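Local coordinates for protein MATE family efflux transporter (Vibrio cholerae, PDB 6IDP) that probably exports drugs and other toxic compounds across the Vibrio cholerae membrane as a multidrug transporter, with conformational changes that depend on protons, at residues A[65-70]-A[147-152]; A[87-92]-A[216-221]; A[353-358]-A[410-415]; A[361-366]-A[416-421]. All blocks are in the same frame, centred on the assembly; numbering follows the deposited sequence.

In the fold
Four contacts tie together parts of an almost entirely helical single chain. Contacts 1 and 2 come first along the chain and cross, since their segments alternate; their centres lie about 15 Å apart, and they use the consecutive helices 54-80 and 84-111. Contacts 3 and 4 follow, also crossing, with centres about 11 Å apart: both rest on helix 379-435, contact 3 at the irregular end of helix 343-355, contact 4 on helix 360-375 just after it. Contact 2 lies on the opposite side of the chain's centre from contacts 3 and 4, about 47 Å from contact 3 between centres. Contacts 1, 3 and 4 join helices, whereas contact 2 ties a loop to a helix, a distribution consistent with the two-bundle build of MATE transporters.

Contact 1 of 4, residues A[65-70]-A[147-152]; sequences VGLGIA and LYFYYS. With OLC ((2R)-2,3-dihydroxypropyl (9Z)-octadec-9-enoate), chain B.
Tyr148 O is gripped by two donors of Ser152, the backbone N at 2.9 Å and the hydroxyl OG at 3.0 Å, which reach it from opposite faces of its carbonyl plane. The serine takes this second bond because OG lies beside its own backbone N (chi1 -61°), so the hydroxyl folds back one helical turn. With its proton given to its own helix, OG can rest against the facing helix at Gly68 CA, 3.4 Å away. Glycine suits that place: the direction a CB would take is filled by Ser152 OG and by the ring of Tyr148, whose CE2 lies 4.1 Å from Gly68 CA. Here helices 54-80 and 124-156, both in the first MatE family region, run nearly parallel, their local axes 9.3 Å apart and inclined by 18°. Such spacing leaves room for large side chains beside the glycine. Leu67 lays its CD2 methyl over one face of the Phe149 ring in a CH-pi contact, 3.9 Å from the centroid and offset toward the rim. Val65 O accepts a bond from a water at 3.0 Å that also sits in plane at the phenolic edge of Tyr148, though the separation there is doubtfully short. C8 of a bound monoolein rests against both Val65 CG2 and Tyr148 OH, 3.7 Å from the hydroxyl, while helix 226-259 meets Val65 and Leu67 through Gln244 and Met237.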
# COMPACT_ATOMS: atom_id res chain seq x y z
N VAL A 65 -2.19 6.26 4.08
CA VAL A 65 -2.72 5.70 2.84
C VAL A 65 -4.21 6.02 2.73
O VAL A 65 -4.69 6.41 1.67
CB VAL A 65 -2.49 4.18 2.75
CG1 VAL A 65 -3.33 3.57 1.65
CG2 VAL A 65 -1.01 3.89 2.50
N GLY A 66 -4.93 5.87 3.84
CA GLY A 66 -6.33 6.22 3.91
C GLY A 66 -6.61 7.66 3.50
O GLY A 66 -7.59 7.93 2.80
N LEU A 67 -5.75 8.58 3.92
CA LEU A 67 -5.90 9.99 3.53
C LEU A 67 -5.51 10.19 2.07
O LEU A 67 -6.12 11.00 1.37
CB LEU A 67 -5.06 10.89 4.44
CG LEU A 67 -5.09 12.39 4.09
CD1 LEU A 67 -6.52 12.91 4.03
CD2 LEU A 67 -4.26 13.20 5.08
N GLY A 68 -4.50 9.46 1.61
CA GLY A 68 -4.08 9.53 0.22
C GLY A 68 -5.18 9.08 -0.73
O GLY A 68 -5.39 9.68 -1.78
N ILE A 69 -5.87 8.01 -0.35
CA ILE A 69 -7.00 7.50 -1.13
C ILE A 69 -8.13 8.54 -1.19
O ILE A 69 -8.70 8.77 -2.26
CB ILE A 69 -7.52 6.17 -0.53
CG1 ILE A 69 -6.47 5.06 -0.70
CG2 ILE A 69 -8.83 5.76 -1.19
CD1 ILE A 69 -6.86 3.73 -0.07
N ALA A 70 -8.43 9.18 -0.06
CA ALA A 70 -9.47 10.20 -0.01
C ALA A 70 -9.08 11.43 -0.83
O ALA A 70 -9.91 12.00 -1.55
CB ALA A 70 -9.76 10.61 1.43
N LEU A 147 5.49 13.76 2.71
CA LEU A 147 5.95 13.55 1.33
C LEU A 147 4.90 12.76 0.56
O LEU A 147 4.60 13.06 -0.59
CB LEU A 147 7.30 12.83 1.31
CG LEU A 147 7.94 12.59 -0.06
CD1 LEU A 147 8.10 13.90 -0.82
CD2 LEU A 147 9.29 11.89 0.08
N TYR A 148 4.32 11.76 1.22
CA TYR A 148 3.28 10.93 0.61
C TYR A 148 2.03 11.75 0.29
O TYR A 148 1.39 11.53 -0.74
CB TYR A 148 2.92 9.76 1.53
CG TYR A 148 1.92 8.80 0.90
CD1 TYR A 148 2.34 7.83 0.01
CD2 TYR A 148 0.57 8.87 1.20
CE1 TYR A 148 1.44 6.95 -0.57
CE2 TYR A 148 -0.34 8.00 0.63
CZ TYR A 148 0.10 7.04 -0.26
OH TYR A 148 -0.79 6.17 -0.83
N PHE A 149 1.69 12.70 1.16
CA PHE A 149 0.53 13.55 0.93
C PHE A 149 0.75 14.47 -0.27
O PHE A 149 -0.17 14.72 -1.04
CB PHE A 149 0.21 14.38 2.18
CG PHE A 149 -0.15 13.55 3.38
CD1 PHE A 149 -0.85 12.35 3.24
CD2 PHE A 149 0.21 13.96 4.66
CE1 PHE A 149 -1.17 11.59 4.35
CE2 PHE A 149 -0.11 13.19 5.77
CZ PHE A 149 -0.80 12.01 5.62
N TYR A 150 1.98 14.97 -0.42
CA TYR A 150 2.34 15.73 -1.61
C TYR A 150 2.22 14.87 -2.86
O TYR A 150 1.74 15.32 -3.90
CB TYR A 150 3.76 16.29 -1.51
CG TYR A 150 3.87 17.59 -0.73
CD1 TYR A 150 3.31 18.76 -1.21
CD2 TYR A 150 4.56 17.63 0.48
CE1 TYR A 150 3.42 19.95 -0.51
CE2 TYR A 150 4.67 18.81 1.19
CZ TYR A 150 4.10 19.97 0.69
OH TYR A 150 4.22 21.14 1.40
N TYR A 151 2.66 13.61 -2.75
CA TYR A 151 2.55 12.65 -3.84
C TYR A 151 1.10 12.43 -4.24
O TYR A 151 0.78 12.28 -5.41
CB TYR A 151 3.19 11.31 -3.47
CG TYR A 151 4.70 11.31 -3.42
CD1 TYR A 151 5.44 12.37 -3.91
CD2 TYR A 151 5.39 10.22 -2.88
CE1 TYR A 151 6.83 12.36 -3.87
CE2 TYR A 151 6.77 10.20 -2.83
CZ TYR A 151 7.48 11.27 -3.33
OH TYR A 151 8.86 11.25 -3.28
N SER A 152 0.22 12.42 -3.24
CA SER A 152 -1.20 12.19 -3.46
C SER A 152 -1.85 13.37 -4.17
O SER A 152 -2.76 13.19 -4.97
CB SER A 152 -1.91 11.91 -2.13
OG SER A 152 -1.39 10.75 -1.52
C18 OLC B . 8.08 8.24 -0.14
C10 OLC B . 3.45 3.00 0.67
C9 OLC B . 2.63 2.55 -0.31
C17 OLC B . 6.76 7.98 0.55
C11 OLC B . 2.97 4.07 1.62
C8 OLC B . 1.24 3.11 -0.46
C16 OLC B . 6.97 7.93 2.05
C12 OLC B . 4.13 4.53 2.49
C15 OLC B . 5.98 6.99 2.68
C13 OLC B . 5.32 4.85 1.62
C14 OLC B . 6.39 5.55 2.43
O HOH W 1 -3.22 6.17 -0.90

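Contact 2 of 4, residues A[87-92]-A[216-221]; sequences AKQLGG and WTSYQW. With OLC ((2R)-2,3-dihydroxypropyl (9Z)-octadec-9-enoate), chain C.
Gln89 turns CG away from its carbonyl carbon (chi1 -72°) and extends beyond it, a shape that carries NE2 to Gln220 O. This bond, 2.9 Å long with an N-H...O angle of 153°, lies in the plane of the accepting carbonyl, and a long amide side chain is well suited to bridge from helix to loop. Nearer the helix, Ser218 N gives Lys88 O a weak bond, short at 2.7 Å but bent to 125°, while the aliphatic part of Lys88 runs past Ser218 CB. Ser218 OG accepts from Gln220 N in an ST turn, and Ser218 O receives Trp221 NE1 at 2.8 Å, so one serine shapes the loop twice. The indole is thereby held with CZ2 at its edge 3.5 Å from Gly92 C. Gly91 and Gly92, lacking side chains, let Trp216 O, Thr217 CG2 and Ser218 O lie close to the helix. One indole face carries O19 of a monoolein 3.2 Å above its plane, as suits a tryptophan at a lipid headgroup. The loop joining helices 189-213 and 226-259 is thus strapped along helix 84-111, which on its Leu90 side packs against helix 54-80.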
# COMPACT_ATOMS: atom_id res chain seq x y z
N ALA A 87 -10.46 22.58 -6.01
CA ALA A 87 -9.53 21.45 -6.03
C ALA A 87 -8.19 21.79 -5.39
O ALA A 87 -7.63 20.98 -4.65
CB ALA A 87 -9.33 20.96 -7.45
N LYS A 88 -7.67 22.99 -5.66
CA LYS A 88 -6.37 23.36 -5.11
C LYS A 88 -6.48 23.85 -3.67
O LYS A 88 -5.51 23.82 -2.92
CB LYS A 88 -5.69 24.42 -5.99
CG LYS A 88 -6.33 25.78 -5.97
CD LYS A 88 -5.47 26.76 -6.77
CE LYS A 88 -6.04 28.16 -6.73
NZ LYS A 88 -5.14 29.14 -7.41
N GLN A 89 -7.67 24.31 -3.28
CA GLN A 89 -7.93 24.60 -1.88
C GLN A 89 -7.94 23.30 -1.08
O GLN A 89 -7.44 23.25 0.05
CB GLN A 89 -9.27 25.33 -1.70
CG GLN A 89 -9.27 26.77 -2.17
CD GLN A 89 -10.66 27.37 -2.16
OE1 GLN A 89 -11.65 26.68 -2.41
NE2 GLN A 89 -10.75 28.66 -1.85
N LEU A 90 -8.51 22.26 -1.66
CA LEU A 90 -8.53 20.94 -1.05
C LEU A 90 -7.11 20.41 -0.87
O LEU A 90 -6.80 19.76 0.12
CB LEU A 90 -9.34 19.95 -1.89
CG LEU A 90 -10.86 20.05 -1.83
CD1 LEU A 90 -11.48 19.01 -2.76
CD2 LEU A 90 -11.37 19.86 -0.41
N GLY A 91 -6.25 20.71 -1.85
CA GLY A 91 -4.87 20.29 -1.81
C GLY A 91 -4.16 20.87 -0.60
O GLY A 91 -3.43 20.17 0.10
N GLY A 92 -4.40 22.15 -0.35
CA GLY A 92 -3.88 22.81 0.83
C GLY A 92 -4.46 22.23 2.11
O GLY A 92 -3.75 22.05 3.10
N TRP A 216 -1.34 23.59 -7.36
CA TRP A 216 -2.10 22.42 -6.94
C TRP A 216 -2.47 22.51 -5.47
O TRP A 216 -3.23 21.69 -4.95
CB TRP A 216 -1.30 21.14 -7.22
CG TRP A 216 -1.18 20.84 -8.68
CD1 TRP A 216 -1.87 21.44 -9.70
CD2 TRP A 216 -0.32 19.87 -9.29
NE1 TRP A 216 -1.49 20.90 -10.90
CE2 TRP A 216 -0.54 19.93 -10.68
CE3 TRP A 216 0.61 18.96 -8.80
CZ2 TRP A 216 0.13 19.11 -11.58
CZ3 TRP A 216 1.28 18.15 -9.70
CH2 TRP A 216 1.04 18.23 -11.07
N THR A 217 -1.92 23.51 -4.80
CA THR A 217 -2.28 23.81 -3.42
C THR A 217 -2.56 25.30 -3.26
O THR A 217 -1.91 26.13 -3.89
CB THR A 217 -1.18 23.41 -2.42
OG1 THR A 217 0.07 23.97 -2.84
CG2 THR A 217 -1.05 21.89 -2.34
N SER A 218 -3.53 25.63 -2.41
CA SER A 218 -3.81 27.02 -2.08
C SER A 218 -4.13 27.16 -0.60
O SER A 218 -4.73 26.27 -0.01
CB SER A 218 -4.97 27.56 -2.92
OG SER A 218 -5.34 28.85 -2.47
N TYR A 219 -3.74 28.29 -0.01
CA TYR A 219 -4.06 28.55 1.38
C TYR A 219 -4.93 29.78 1.52
O TYR A 219 -4.97 30.42 2.57
CB TYR A 219 -2.77 28.66 2.20
CG TYR A 219 -2.05 27.33 2.25
CD1 TYR A 219 -2.46 26.33 3.12
CD2 TYR A 219 -1.00 27.05 1.38
CE1 TYR A 219 -1.83 25.11 3.16
CE2 TYR A 219 -0.36 25.82 1.41
CZ TYR A 219 -0.78 24.86 2.30
OH TYR A 219 -0.14 23.63 2.33
N GLN A 220 -5.63 30.10 0.44
CA GLN A 220 -6.68 31.12 0.46
C GLN A 220 -8.03 30.42 0.58
O GLN A 220 -8.64 30.04 -0.43
CB GLN A 220 -6.63 31.98 -0.81
CG GLN A 220 -5.25 32.55 -1.14
CD GLN A 220 -4.82 33.64 -0.18
OE1 GLN A 220 -5.22 34.80 -0.31
NE2 GLN A 220 -4.00 33.28 0.79
N TRP A 221 -8.50 30.24 1.81
CA TRP A 221 -9.71 29.48 2.09
C TRP A 221 -10.91 30.35 2.47
O TRP A 221 -11.80 29.91 3.20
CB TRP A 221 -9.47 28.47 3.22
CG TRP A 221 -8.38 27.48 2.95
CD1 TRP A 221 -7.75 27.26 1.76
CD2 TRP A 221 -7.78 26.58 3.89
NE1 TRP A 221 -6.80 26.27 1.90
CE2 TRP A 221 -6.80 25.84 3.20
CE3 TRP A 221 -7.99 26.33 5.25
CZ2 TRP A 221 -6.02 24.87 3.83
CZ3 TRP A 221 -7.21 25.36 5.87
CH2 TRP A 221 -6.25 24.64 5.16
C10 OLC C . 0.53 23.21 10.69
C9 OLC C . -0.02 24.25 10.02
C11 OLC C . 1.19 23.43 12.03
C8 OLC C . 0.02 25.65 10.59
C24 OLC C . -5.89 32.85 4.57
C12 OLC C . 2.17 22.30 12.29
C7 OLC C . -0.21 26.64 9.48
C13 OLC C . 1.45 20.98 12.19
C6 OLC C . -1.37 27.54 9.83
C14 OLC C . 2.45 19.85 12.29
C5 OLC C . -2.68 26.78 9.66
C4 OLC C . -3.04 26.72 8.19
C3 OLC C . -4.39 27.36 7.95
C2 OLC C . -4.21 28.82 7.58
C21 OLC C . -6.67 30.65 5.39
C1 OLC C . -5.16 29.18 6.46
C22 OLC C . -7.03 32.11 5.23
O19 OLC C . -5.52 28.33 5.67
O25 OLC C . -6.03 34.24 4.77
O23 OLC C . -8.19 32.22 4.44
O20 OLC C . -5.61 30.50 6.31
O HOH W 2 -5.01 20.08 -5.76

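Contact 3 of 4, residues A[353-358]-A[410-415]; sequences LVIVPI and LFIGAL. With OLC ((2R)-2,3-dihydroxypropyl (9Z)-octadec-9-enoate), chain L; OLC ((2R)-2,3-dihydroxypropyl (9Z)-octadec-9-enoate), chain D; OLC ((2R)-2,3-dihydroxypropyl (9Z)-octadec-9-enoate), chain E.
Ile355, at the weakly bonded end of helix 343-355, and Val356 and Ile358, in the irregular stretch after it, lean on the long helix 379-435. Pro357 lies within this stretch; with no amide hydrogen to give, it suits a place where helical bonding lapses. Ile355 does most of the touching. With CG2 anti to its backbone N, that methyl is set 3.4 Å from Phe411 O and 3.8 Å from Ile412 CD1, while its other branch sends CD1 to Phe411 CB, also 3.8 Å away, near the plane and at the edge of the phenyl ring. The branched isoleucine therefore packs among Phe411, Ile412 and Leu415, one turn of the helix, crossing both Phe411 and Ile412 at about a right angle. Phe411 O already accepts from Leu415 N at 3.1 Å, so the methyl beside it need satisfy no polar demand. Further along, Ile358 CG2 meets Leu415 CD1 at 3.6 Å, and Val356 CG2 packs more loosely against Ala414 CB at 4.4 Å. Phe411 is also met edge-to-face by the ring of His352. Monoolein chains lie along the outer side: one reaches Ile412 CG2 at 3.7 Å, another Ile412 CD1, and a third Val354. With hydrocarbon doing nearly all the touching, apart from brushes with the backbone carbonyls of Phe411 and Ile355, the interface depends on shape and dispersion rather than directed bonds, a chemistry that matches the monoolein chains lying along its outer side.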
# COMPACT_ATOMS: atom_id res chain seq x y z
N LEU A 353 4.65 -22.19 -4.66
CA LEU A 353 4.90 -21.52 -5.93
C LEU A 353 4.16 -22.13 -7.12
O LEU A 353 4.09 -21.51 -8.18
CB LEU A 353 6.40 -21.50 -6.22
CG LEU A 353 7.25 -20.65 -5.26
CD1 LEU A 353 8.71 -20.65 -5.69
CD2 LEU A 353 6.70 -19.23 -5.19
N VAL A 354 3.63 -23.33 -6.96
CA VAL A 354 2.89 -23.98 -8.04
C VAL A 354 1.39 -23.95 -7.81
O VAL A 354 0.61 -24.28 -8.70
CB VAL A 354 3.32 -25.46 -8.24
CG1 VAL A 354 4.80 -25.55 -8.58
CG2 VAL A 354 2.99 -26.29 -7.01
N ILE A 355 0.98 -23.56 -6.61
CA ILE A 355 -0.44 -23.55 -6.26
C ILE A 355 -1.03 -22.14 -6.22
O ILE A 355 -2.04 -21.87 -6.86
CB ILE A 355 -0.68 -24.23 -4.90
CG1 ILE A 355 -0.34 -25.72 -4.98
CG2 ILE A 355 -2.12 -24.05 -4.45
CD1 ILE A 355 -0.56 -26.47 -3.68
N VAL A 356 -0.39 -21.25 -5.46
CA VAL A 356 -0.94 -19.92 -5.20
C VAL A 356 -0.84 -18.89 -6.35
O VAL A 356 -1.80 -18.17 -6.60
CB VAL A 356 -0.29 -19.32 -3.94
CG1 VAL A 356 -0.88 -17.95 -3.63
CG2 VAL A 356 -0.47 -20.25 -2.76
N PRO A 357 0.32 -18.81 -7.06
CA PRO A 357 0.46 -17.74 -8.06
C PRO A 357 -0.63 -17.66 -9.13
O PRO A 357 -0.91 -16.56 -9.62
CB PRO A 357 1.81 -18.06 -8.71
CG PRO A 357 2.58 -18.73 -7.65
CD PRO A 357 1.57 -19.57 -6.91
N ILE A 358 -1.24 -18.78 -9.48
CA ILE A 358 -2.26 -18.79 -10.51
C ILE A 358 -3.52 -18.06 -10.04
O ILE A 358 -4.39 -17.71 -10.84
CB ILE A 358 -2.61 -20.24 -10.94
CG1 ILE A 358 -3.48 -20.26 -12.20
CG2 ILE A 358 -3.28 -20.99 -9.80
CD1 ILE A 358 -2.86 -19.53 -13.38
N LEU A 410 -3.84 -25.94 2.94
CA LEU A 410 -3.89 -24.51 3.22
C LEU A 410 -3.55 -23.70 1.96
O LEU A 410 -4.18 -22.67 1.69
CB LEU A 410 -2.94 -24.16 4.37
CG LEU A 410 -2.98 -22.75 4.95
CD1 LEU A 410 -2.72 -22.78 6.45
CD2 LEU A 410 -1.96 -21.86 4.26
N PHE A 411 -2.58 -24.17 1.19
CA PHE A 411 -2.22 -23.52 -0.07
C PHE A 411 -3.38 -23.58 -1.05
O PHE A 411 -3.66 -22.61 -1.76
CB PHE A 411 -0.97 -24.16 -0.69
CG PHE A 411 0.29 -23.95 0.11
CD1 PHE A 411 0.39 -22.89 1.00
CD2 PHE A 411 1.37 -24.80 -0.04
CE1 PHE A 411 1.55 -22.69 1.73
CE2 PHE A 411 2.53 -24.61 0.69
CZ PHE A 411 2.62 -23.55 1.57
N ILE A 412 -4.07 -24.72 -1.09
CA ILE A 412 -5.25 -24.88 -1.93
C ILE A 412 -6.35 -23.91 -1.49
O ILE A 412 -7.06 -23.34 -2.33
CB ILE A 412 -5.79 -26.33 -1.87
CG1 ILE A 412 -4.74 -27.31 -2.39
CG2 ILE A 412 -7.07 -26.46 -2.69
CD1 ILE A 412 -4.37 -27.11 -3.84
N GLY A 413 -6.49 -23.74 -0.18
CA GLY A 413 -7.45 -22.80 0.37
C GLY A 413 -7.19 -21.38 -0.09
O GLY A 413 -8.12 -20.66 -0.44
N ALA A 414 -5.92 -20.98 -0.10
CA ALA A 414 -5.54 -19.64 -0.55
C ALA A 414 -5.89 -19.46 -2.02
O ALA A 414 -6.32 -18.39 -2.44
CB ALA A 414 -4.05 -19.40 -0.32
N LEU A 415 -5.69 -20.52 -2.80
CA LEU A 415 -6.05 -20.52 -4.21
C LEU A 415 -7.55 -20.32 -4.41
O LEU A 415 -7.97 -19.44 -5.16
CB LEU A 415 -5.60 -21.83 -4.87
CG LEU A 415 -6.22 -22.19 -6.22
CD1 LEU A 415 -5.83 -21.18 -7.28
CD2 LEU A 415 -5.80 -23.59 -6.63
C18 OLC L . -8.57 -31.23 -2.06
C10 OLC L . -12.59 -25.45 0.52
C17 OLC L . -7.50 -30.99 -1.02
C11 OLC L . -11.25 -24.86 0.13
C16 OLC L . -7.49 -29.53 -0.60
C12 OLC L . -10.12 -25.64 0.78
C15 OLC L . -8.87 -29.13 -0.11
C13 OLC L . -10.20 -27.10 0.38
C14 OLC L . -8.82 -27.71 0.43
C18 OLC D . -0.23 -23.26 -14.41
C10 OLC D . -3.05 -28.36 -7.37
C9 OLC D . -3.53 -29.59 -7.66
C17 OLC D . -0.63 -23.33 -12.96
C11 OLC D . -3.92 -27.14 -7.57
C16 OLC D . -1.63 -24.44 -12.74
C12 OLC D . -3.99 -26.80 -9.05
C15 OLC D . -1.60 -24.85 -11.28
C13 OLC D . -2.78 -25.96 -9.44
C14 OLC D . -2.84 -25.63 -10.91
C8 OLC E . 8.81 -30.62 -9.20
C7 OLC E . 7.98 -30.07 -10.34
C6 OLC E . 6.50 -30.27 -10.07
C5 OLC E . 5.71 -29.63 -11.19
C4 OLC E . 4.55 -28.83 -10.63
C3 OLC E . 3.58 -29.74 -9.90
C2 OLC E . 2.27 -29.01 -9.71
C1 OLC E . 1.19 -29.99 -9.29

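Contact 4 of 4, residues A[361-366]-A[416-421]; sequences GALGIC and VGNIIA
Close van der Waals packing comes first: Ala362 CB sits 3.5 Å from Asn418 O and 3.6 Å from Ile419 CA, lying directly on the backbone of the other helix. A methyl is small enough for this, and the local axes of helices 360-375 and 379-435 accordingly approach to 7.5 Å while crossing at 44°. One turn further, Cys366 SG comes to 4.5 Å from Ala421 CB, again a pairing of small groups as the helices draw apart. A second kind of contact sets an aliphatic side chain against an amide. Leu363, its CG anti to the backbone N (chi1 -180°), runs obliquely across Asn418 and brings CD1 to 4.0 Å from OD1 and CD2 to 4.1 Å from ND2. The true polar partners of that amide lie beyond both segments: ND2 bonds with Ser359 OG and OD1 with Arg389 NH2. Ser359 also bonds to Val356 O, so the amide is linked to the broken stretch before helix 360-375. Asparagine is thus a fitting residue for a buried position, because both ends of its amide are satisfied and its rotation is fixed; the positive charge of Arg389 would probably polarise the carbonyl, while Leu363 shields the group with hydrocarbon.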
# COMPACT_ATOMS: atom_id res chain seq x y z
N GLY A 361 -4.04 -13.36 -10.20
CA GLY A 361 -4.78 -12.57 -11.16
C GLY A 361 -6.12 -12.17 -10.57
O GLY A 361 -6.53 -11.01 -10.65
N ALA A 362 -6.79 -13.14 -9.96
CA ALA A 362 -8.08 -12.90 -9.31
C ALA A 362 -7.93 -12.00 -8.09
O ALA A 362 -8.79 -11.17 -7.82
CB ALA A 362 -8.72 -14.22 -8.92
N LEU A 363 -6.83 -12.16 -7.35
CA LEU A 363 -6.58 -11.31 -6.19
C LEU A 363 -6.30 -9.88 -6.66
O LEU A 363 -6.75 -8.92 -6.04
CB LEU A 363 -5.40 -11.84 -5.37
CG LEU A 363 -5.01 -11.05 -4.12
CD1 LEU A 363 -6.20 -10.87 -3.18
CD2 LEU A 363 -3.85 -11.73 -3.39
N GLY A 364 -5.55 -9.77 -7.75
CA GLY A 364 -5.28 -8.48 -8.36
C GLY A 364 -6.55 -7.76 -8.77
O GLY A 364 -6.65 -6.54 -8.64
N ILE A 365 -7.53 -8.51 -9.26
CA ILE A 365 -8.83 -7.95 -9.62
C ILE A 365 -9.51 -7.37 -8.39
O ILE A 365 -10.07 -6.27 -8.43
CB ILE A 365 -9.76 -9.00 -10.26
CG1 ILE A 365 -9.23 -9.42 -11.64
CG2 ILE A 365 -11.19 -8.46 -10.38
CD1 ILE A 365 -9.18 -8.28 -12.65
N CYS A 366 -9.45 -8.11 -7.29
CA CYS A 366 -10.02 -7.68 -6.02
C CYS A 366 -9.37 -6.38 -5.54
O CYS A 366 -10.06 -5.46 -5.09
CB CYS A 366 -9.85 -8.78 -4.97
SG CYS A 366 -10.72 -8.45 -3.42
N VAL A 416 -8.34 -21.14 -3.72
CA VAL A 416 -9.79 -21.06 -3.84
C VAL A 416 -10.31 -19.72 -3.32
O VAL A 416 -11.14 -19.08 -3.97
CB VAL A 416 -10.48 -22.20 -3.06
CG1 VAL A 416 -11.99 -22.02 -3.07
CG2 VAL A 416 -10.09 -23.54 -3.66
N GLY A 417 -9.80 -19.30 -2.17
CA GLY A 417 -10.21 -18.05 -1.56
C GLY A 417 -9.96 -16.84 -2.44
O GLY A 417 -10.83 -15.98 -2.58
N ASN A 418 -8.78 -16.78 -3.05
CA ASN A 418 -8.42 -15.66 -3.91
C ASN A 418 -9.31 -15.58 -5.15
O ASN A 418 -9.75 -14.50 -5.54
CB ASN A 418 -6.96 -15.75 -4.34
CG ASN A 418 -6.00 -15.38 -3.22
OD1 ASN A 418 -6.40 -14.74 -2.24
ND2 ASN A 418 -4.74 -15.76 -3.36
N ILE A 419 -9.58 -16.73 -5.75
CA ILE A 419 -10.40 -16.79 -6.96
C ILE A 419 -11.83 -16.36 -6.69
O ILE A 419 -12.40 -15.57 -7.45
CB ILE A 419 -10.39 -18.21 -7.55
CG1 ILE A 419 -9.04 -18.50 -8.20
CG2 ILE A 419 -11.52 -18.38 -8.56
CD1 ILE A 419 -8.94 -19.87 -8.82
N ILE A 420 -12.40 -16.86 -5.60
CA ILE A 420 -13.75 -16.49 -5.19
C ILE A 420 -13.83 -14.99 -4.91
O ILE A 420 -14.77 -14.32 -5.35
CB ILE A 420 -14.20 -17.28 -3.95
CG1 ILE A 420 -14.31 -18.77 -4.27
CG2 ILE A 420 -15.53 -16.75 -3.44
CD1 ILE A 420 -14.87 -19.61 -3.14
N ALA A 421 -12.84 -14.47 -4.20
CA ALA A 421 -12.80 -13.06 -3.82
C ALA A 421 -12.76 -12.13 -5.03
O ALA A 421 -13.42 -11.09 -5.04
CB ALA A 421 -11.60 -12.80 -2.92